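Local coordinates for lectin (Lotus tetragonolobus, PDB 2EIG), which probably binds L-fucosyl sugars as a seed lectin of the legume family, with calcium and manganese ions held in its fold, at residues Phe3-Phe8 and Ala43-Pro48; Leu14-Asp19 and Gly26-Pro31. All coordinates share one frame; numbering follows the deposited sequence.

Contact 1. Residues Phe3-Phe8 and Ala43-Pro48; sequences FNYTRF and ALYATP. With NAG (2-acetamido-2-deoxy-beta-D-glucopyranose), chain E.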
loop_
_atom_site.group_PDB
_atom_site.type_symbol
_atom_site.label_atom_id
_atom_site.label_comp_id
_atom_site.label_asym_id
_atom_site.label_seq_id
_atom_site.Cartn_x
_atom_site.Cartn_y
_atom_site.Cartn_z
ATOM N N PHE A 3 19.916 -2.873 -18.362
ATOM C CA PHE A 3 20.513 -2.063 -19.412
ATOM C C PHE A 3 20.612 -0.653 -18.900
ATOM O O PHE A 3 20.025 -0.308 -17.857
ATOM C CB PHE A 3 19.776 -2.142 -20.763
ATOM C CG PHE A 3 18.306 -1.813 -20.697
ATOM C CD1 PHE A 3 17.860 -0.490 -20.713
ATOM C CD2 PHE A 3 17.364 -2.825 -20.597
ATOM C CE1 PHE A 3 16.436 -0.179 -20.666
ATOM C CE2 PHE A 3 15.972 -2.549 -20.510
ATOM C CZ PHE A 3 15.512 -1.235 -20.563
ATOM N N ASN A 4 21.370 0.155 -19.616
ATOM C CA ASN A 4 21.712 1.486 -19.153
ATOM C C ASN A 4 22.182 2.244 -20.382
ATOM O O ASN A 4 23.286 2.037 -20.863
ATOM C CB ASN A 4 22.776 1.370 -18.042
ATOM C CG ASN A 4 23.383 2.724 -17.619
ATOM O OD1 ASN A 4 22.929 3.805 -18.024
ATOM N ND2 ASN A 4 24.439 2.645 -16.795
ATOM N N TYR A 5 21.300 3.084 -20.906
ATOM C CA TYR A 5 21.595 3.988 -22.001
ATOM C C TYR A 5 21.949 5.350 -21.418
ATOM O O TYR A 5 21.092 6.048 -20.874
ATOM C CB TYR A 5 20.352 4.168 -22.885
ATOM C CG TYR A 5 19.885 2.879 -23.512
ATOM C CD1 TYR A 5 20.365 2.486 -24.770
ATOM C CD2 TYR A 5 18.983 2.044 -22.853
ATOM C CE1 TYR A 5 19.914 1.313 -25.371
ATOM C CE2 TYR A 5 18.552 0.847 -23.419
ATOM C CZ TYR A 5 19.045 0.474 -24.650
ATOM O OH TYR A 5 18.658 -0.705 -25.207
ATOM N N THR A 6 23.206 5.737 -21.520
ATOM C CA THR A 6 23.612 7.069 -21.072
ATOM C C THR A 6 23.278 8.009 -22.207
ATOM O O THR A 6 23.057 9.206 -21.998
ATOM C CB THR A 6 25.102 7.102 -20.768
ATOM O OG1 THR A 6 25.786 6.543 -21.890
ATOM C CG2 THR A 6 25.408 6.250 -19.560
ATOM N N ARG A 7 23.271 7.452 -23.411
ATOM C CA ARG A 7 22.593 8.035 -24.558
ATOM C C ARG A 7 22.130 6.920 -25.501
ATOM O O ARG A 7 22.471 5.717 -25.326
ATOM C CB ARG A 7 23.471 9.029 -25.316
ATOM C CG ARG A 7 24.709 8.447 -25.982
ATOM C CD ARG A 7 25.405 9.652 -26.638
ATOM N NE ARG A 7 26.521 9.349 -27.533
ATOM C CZ ARG A 7 26.870 10.113 -28.580
ATOM N NH1 ARG A 7 26.164 11.206 -28.897
ATOM N NH2 ARG A 7 27.920 9.778 -29.333
ATOM N N PHE A 8 21.383 7.308 -26.515
ATOM C CA PHE A 8 20.834 6.290 -27.391
ATOM C C PHE A 8 21.586 6.104 -28.682
ATOM O O PHE A 8 21.844 7.055 -29.418
ATOM C CB PHE A 8 19.340 6.511 -27.608
ATOM C CG PHE A 8 18.563 6.552 -26.314
ATOM C CD1 PHE A 8 18.403 7.748 -25.629
ATOM C CD2 PHE A 8 18.025 5.377 -25.766
ATOM C CE1 PHE A 8 17.688 7.775 -24.428
ATOM C CE2 PHE A 8 17.322 5.403 -24.569
ATOM C CZ PHE A 8 17.155 6.614 -23.914
ATOM N N ALA A 43 8.932 3.611 -28.286
ATOM C CA ALA A 43 10.331 3.193 -28.279
ATOM C C ALA A 43 10.394 2.164 -27.166
ATOM O O ALA A 43 10.230 2.493 -25.966
ATOM C CB ALA A 43 11.264 4.367 -27.988
ATOM N N LEU A 44 10.577 0.915 -27.564
ATOM C CA LEU A 44 10.516 -0.197 -26.610
ATOM C C LEU A 44 11.879 -0.819 -26.494
ATOM O O LEU A 44 12.595 -0.945 -27.494
ATOM C CB LEU A 44 9.541 -1.264 -27.114
ATOM C CG LEU A 44 8.133 -0.749 -27.483
ATOM C CD1 LEU A 44 7.278 -1.954 -27.816
ATOM C CD2 LEU A 44 7.491 0.050 -26.344
ATOM N N TYR A 45 12.223 -1.281 -25.303
ATOM C CA TYR A 45 13.322 -2.199 -25.203
ATOM C C TYR A 45 12.999 -3.404 -26.125
ATOM O O TYR A 45 11.873 -3.912 -26.131
ATOM C CB TYR A 45 13.579 -2.623 -23.763
ATOM C CG TYR A 45 14.774 -3.517 -23.608
ATOM C CD1 TYR A 45 16.063 -3.085 -24.013
ATOM C CD2 TYR A 45 14.639 -4.784 -23.021
ATOM C CE1 TYR A 45 17.164 -3.911 -23.856
ATOM C CE2 TYR A 45 15.755 -5.628 -22.854
ATOM C CZ TYR A 45 16.991 -5.182 -23.289
ATOM O OH TYR A 45 18.081 -5.966 -23.121
ATOM N N ALA A 46 13.987 -3.852 -26.906
ATOM C CA ALA A 46 13.684 -4.858 -27.930
ATOM C C ALA A 46 13.609 -6.322 -27.471
ATOM O O ALA A 46 13.468 -7.209 -28.298
ATOM C CB ALA A 46 14.638 -4.703 -29.115
ATOM N N THR A 47 13.713 -6.586 -26.174
ATOM C CA THR A 47 13.632 -7.960 -25.682
ATOM C C THR A 47 12.487 -8.052 -24.736
ATOM O O THR A 47 12.319 -7.143 -23.898
ATOM C CB THR A 47 14.949 -8.382 -24.945
ATOM O OG1 THR A 47 16.086 -7.920 -25.685
ATOM C CG2 THR A 47 15.035 -9.938 -24.730
ATOM N N PRO A 48 11.713 -9.158 -24.795
ATOM C CA PRO A 48 10.598 -9.230 -23.845
ATOM C C PRO A 48 11.151 -9.134 -22.443
ATOM O O PRO A 48 12.275 -9.600 -22.177
ATOM C CB PRO A 48 10.016 -10.629 -24.090
ATOM C CG PRO A 48 10.375 -10.941 -25.480
ATOM C CD PRO A 48 11.751 -10.360 -25.658
HETATM C C1 NAG E . 24.937 3.914 -16.305
HETATM C C2 NAG E . 24.920 3.661 -14.802
HETATM C C3 NAG E . 25.926 4.484 -13.963
HETATM C C4 NAG E . 27.141 5.073 -14.713
HETATM C C5 NAG E . 26.924 5.221 -16.221
HETATM C C6 NAG E . 28.239 5.291 -16.989
HETATM C C7 NAG E . 22.901 3.114 -13.551
HETATM C C8 NAG E . 21.748 3.739 -12.816
HETATM N N2 NAG E . 23.577 3.948 -14.340
HETATM O O3 NAG E . 26.366 3.691 -12.862
HETATM O O4 NAG E . 27.458 6.335 -14.157
HETATM O O5 NAG E . 26.264 4.085 -16.726
HETATM O O6 NAG E . 28.706 3.972 -17.226
HETATM O O7 NAG E . 23.187 1.914 -13.420
#

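Contact 2. Residues Leu14-Asp19 and Gly26-Pro31; sequences LIFQGD and GRLAMP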
loop_
_atom_site.group_PDB
_atom_site.type_symbol
_atom_site.label_atom_id
_atom_site.label_comp_id
_atom_site.label_asym_id
_atom_site.label_seq_id
_atom_site.Cartn_x
_atom_site.Cartn_y
_atom_site.Cartn_z
ATOM N N LEU A 14 16.707 -1.330 -29.200
ATOM C CA LEU A 14 15.313 -0.850 -29.085
ATOM C C LEU A 14 14.494 -1.104 -30.354
ATOM O O LEU A 14 15.047 -1.303 -31.437
ATOM C CB LEU A 14 15.247 0.665 -28.720
ATOM C CG LEU A 14 15.947 1.192 -27.463
ATOM C CD1 LEU A 14 15.750 2.752 -27.347
ATOM C CD2 LEU A 14 15.438 0.515 -26.187
ATOM N N ILE A 15 13.172 -1.078 -30.189
ATOM C CA ILE A 15 12.229 -1.098 -31.282
ATOM C C ILE A 15 11.586 0.284 -31.335
ATOM O O ILE A 15 11.114 0.806 -30.313
ATOM C CB ILE A 15 11.118 -2.165 -31.090
ATOM C CG1 ILE A 15 11.729 -3.592 -31.043
ATOM C CG2 ILE A 15 10.035 -2.026 -32.177
ATOM C CD1 ILE A 15 10.747 -4.646 -30.451
ATOM N N PHE A 16 11.630 0.889 -32.511
ATOM C CA PHE A 16 11.001 2.180 -32.715
ATOM C C PHE A 16 9.797 2.023 -33.600
ATOM O O PHE A 16 9.870 1.328 -34.616
ATOM C CB PHE A 16 11.981 3.127 -33.388
ATOM C CG PHE A 16 13.239 3.259 -32.673
ATOM C CD1 PHE A 16 13.408 4.263 -31.742
ATOM C CD2 PHE A 16 14.294 2.373 -32.927
ATOM C CE1 PHE A 16 14.585 4.384 -31.053
ATOM C CE2 PHE A 16 15.488 2.492 -32.249
ATOM C CZ PHE A 16 15.640 3.510 -31.314
ATOM N N GLN A 17 8.690 2.647 -33.194
ATOM C CA GLN A 17 7.428 2.565 -33.915
ATOM C C GLN A 17 6.925 3.970 -34.037
ATOM O O GLN A 17 7.203 4.808 -33.178
ATOM C CB GLN A 17 6.395 1.691 -33.202
ATOM C CG GLN A 17 7.006 0.361 -32.687
ATOM C CD GLN A 17 5.957 -0.623 -32.253
ATOM O OE1 GLN A 17 6.250 -1.781 -31.889
ATOM N NE2 GLN A 17 4.709 -0.185 -32.293
ATOM N N GLY A 18 6.249 4.221 -35.142
ATOM C CA GLY A 18 5.745 5.528 -35.486
ATOM C C GLY A 18 6.870 6.542 -35.610
ATOM O O GLY A 18 7.901 6.296 -36.274
ATOM N N ASP A 19 6.667 7.671 -34.934
ATOM C CA ASP A 19 7.547 8.847 -35.046
ATOM C C ASP A 19 8.742 8.851 -34.114
ATOM O O ASP A 19 9.456 9.856 -34.010
ATOM C CB ASP A 19 6.691 10.123 -34.973
ATOM C CG ASP A 19 5.741 10.204 -36.169
ATOM O OD1 ASP A 19 4.514 10.095 -36.051
ATOM O OD2 ASP A 19 6.255 10.235 -37.274
ATOM N N GLY A 26 22.594 11.704 -29.793
ATOM C CA GLY A 26 22.176 10.466 -29.147
ATOM C C GLY A 26 20.901 10.536 -28.305
ATOM O O GLY A 26 20.773 9.823 -27.327
ATOM N N ARG A 27 19.954 11.396 -28.668
ATOM C CA ARG A 27 18.743 11.492 -27.849
ATOM C C ARG A 27 17.572 10.739 -28.480
ATOM O O ARG A 27 17.559 10.504 -29.684
ATOM C CB ARG A 27 18.467 12.937 -27.373
ATOM C CG ARG A 27 17.630 13.826 -28.225
ATOM C CD ARG A 27 18.082 15.280 -27.931
ATOM N NE ARG A 27 16.982 16.249 -27.778
ATOM C CZ ARG A 27 17.115 17.485 -27.269
ATOM N NH1 ARG A 27 16.047 18.291 -27.155
ATOM N NH2 ARG A 27 18.313 17.925 -26.865
ATOM N N LEU A 28 16.645 10.276 -27.651
ATOM C CA LEU A 28 15.492 9.571 -28.138
ATOM C C LEU A 28 14.323 10.550 -28.317
ATOM O O LEU A 28 13.768 11.059 -27.342
ATOM C CB LEU A 28 15.141 8.405 -27.194
ATOM C CG LEU A 28 13.785 7.725 -27.485
ATOM C CD1 LEU A 28 13.624 7.233 -28.958
ATOM C CD2 LEU A 28 13.644 6.578 -26.477
ATOM N N ALA A 29 13.972 10.827 -29.572
ATOM C CA ALA A 29 12.980 11.854 -29.850
ATOM C C ALA A 29 11.621 11.230 -30.173
ATOM O O ALA A 29 11.502 10.341 -31.016
ATOM C CB ALA A 29 13.414 12.734 -30.930
ATOM N N MET A 30 10.603 11.727 -29.482
ATOM C CA MET A 30 9.285 11.111 -29.573
ATOM C C MET A 30 8.302 12.273 -29.491
ATOM O O MET A 30 7.813 12.578 -28.422
ATOM C CB MET A 30 9.071 10.159 -28.375
ATOM C CG MET A 30 10.073 8.994 -28.325
ATOM S SD MET A 30 9.744 7.984 -26.910
ATOM C CE MET A 30 8.251 7.106 -27.476
ATOM N N PRO A 31 8.011 12.903 -30.622
ATOM C CA PRO A 31 8.471 12.458 -31.951
ATOM C C PRO A 31 9.749 13.143 -32.425
ATOM O O PRO A 31 10.196 14.158 -31.875
ATOM C CB PRO A 31 7.332 12.919 -32.871
ATOM C CG PRO A 31 6.955 14.258 -32.282
ATOM C CD PRO A 31 7.196 14.129 -30.726
#

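Contact 1. Residues Phe3-Phe8 and Ala43-Pro48
The rings of F3 and Y45 form an offset stack, centroids 4.1 Å apart and planes 22° out of parallel. The overlap is uneven: CE2 of F3 sits over the centre of the tyrosine ring, whereas the F3 face receives CD1 of Y45 near its rim. The tilt brings F3 CD2 closest, 3.4 Å from Y45 CE1. The two side chains point in opposite directions as they overlap, Y45 reaching across with its CG anti to the backbone N (chi1 -176°). Y5 arrives at about a right angle and touches the edge of the Y45 ring, in its plane, with OH 3.7 Å from CD1. That hydroxyl is hydrogen-bonded to S13 OG, which holds its polar end beside the stack. Strand 2-5 belongs to one sheet of the legume lectin sandwich and strand 39-50 to the other, so the aromatic group bridges the two layers; F3 also meets W221 edge-to-face and touches F223 and V202. The backbones stay 9.2 Å apart at their nearest CA atoms, those of F3 and Y45, and the joint between these segments is made entirely by side chains. N4 and T6, by contrast, face the solvent side. There N4 carries an N-linked glycan, its ND2 bonded covalently to C1 of NAG at 1.4 Å, and the T6 methyl CG2 comes loosely to within 3.7 Å of the sugar O5.

Contact 2. Residues Leu14-Asp19 and Gly26-Pro31
D19 O meets P31 CA at 3.5 Å, a bent and therefore weak CA-H...O contact with 122° at the hydrogen. A29 O also comes near, 3.7 Å from D19 O; two carbonyl oxygens offer each other no bond, so this is proximity alone. Firmer ties hold D19 in place, since its backbone is hydrogen-bonded to T32 and T40. Beside the carbonyl the side chains touch through their first carbons, D19 CB lying 3.6 Å from P31 CB, while the carboxylate is turned from P31. A cis peptide bond precedes P31, turning the chain just after strand 27-29 and where the two segments come closest, with D19 and P31 CA atoms 4.8 Å apart. At the other end the contact is apolar. L28 extends with CG anti to its backbone N (chi1 170°), and its methyl CD1 abuts the edge of the F16 ring, in the ring plane, 3.7 Å from CE1. The other methyl, CD2, faces L14 CD1 more loosely at 4.5 Å. This is sheet-to-sheet packing in the lectin sandwich: strand 14-18 is an outermost strand of the seven-stranded sheet, and 27-29 belongs to the other sheet, beside strand 214-226. The touching parts run 26° apart in direction. L28 continues onto F8 and onto A43 of strand 39-50, and M30 packs on F204 and A206, while R27 forms a salt bridge with D217 of the adjoining strand 214-226.

In the fold
Contact 2 is nested in the chain loop that contact 1 closes, and the centres of the two lie about 11 Å apart. Each spans the same pair of sheets, and backbone bonds tie them together. In the seven-stranded sheet L44 O lies 2.8 Å from I15 N, joining the neighbouring strands 39-50 and 14-18; F8 N, 2.7 Å from G26 O, joins the loop after strand 2-5 to the residue just before strand 27-29. Both are probable hydrogen bonds. The side chain of F8 also touches L14 and L28. Glycosylation concerns contact 1 alone, through N4. The manganese and calcium ligands, among them D120 and H135, belong to neither contact, although these two lie on strands of the seven-stranded sheet.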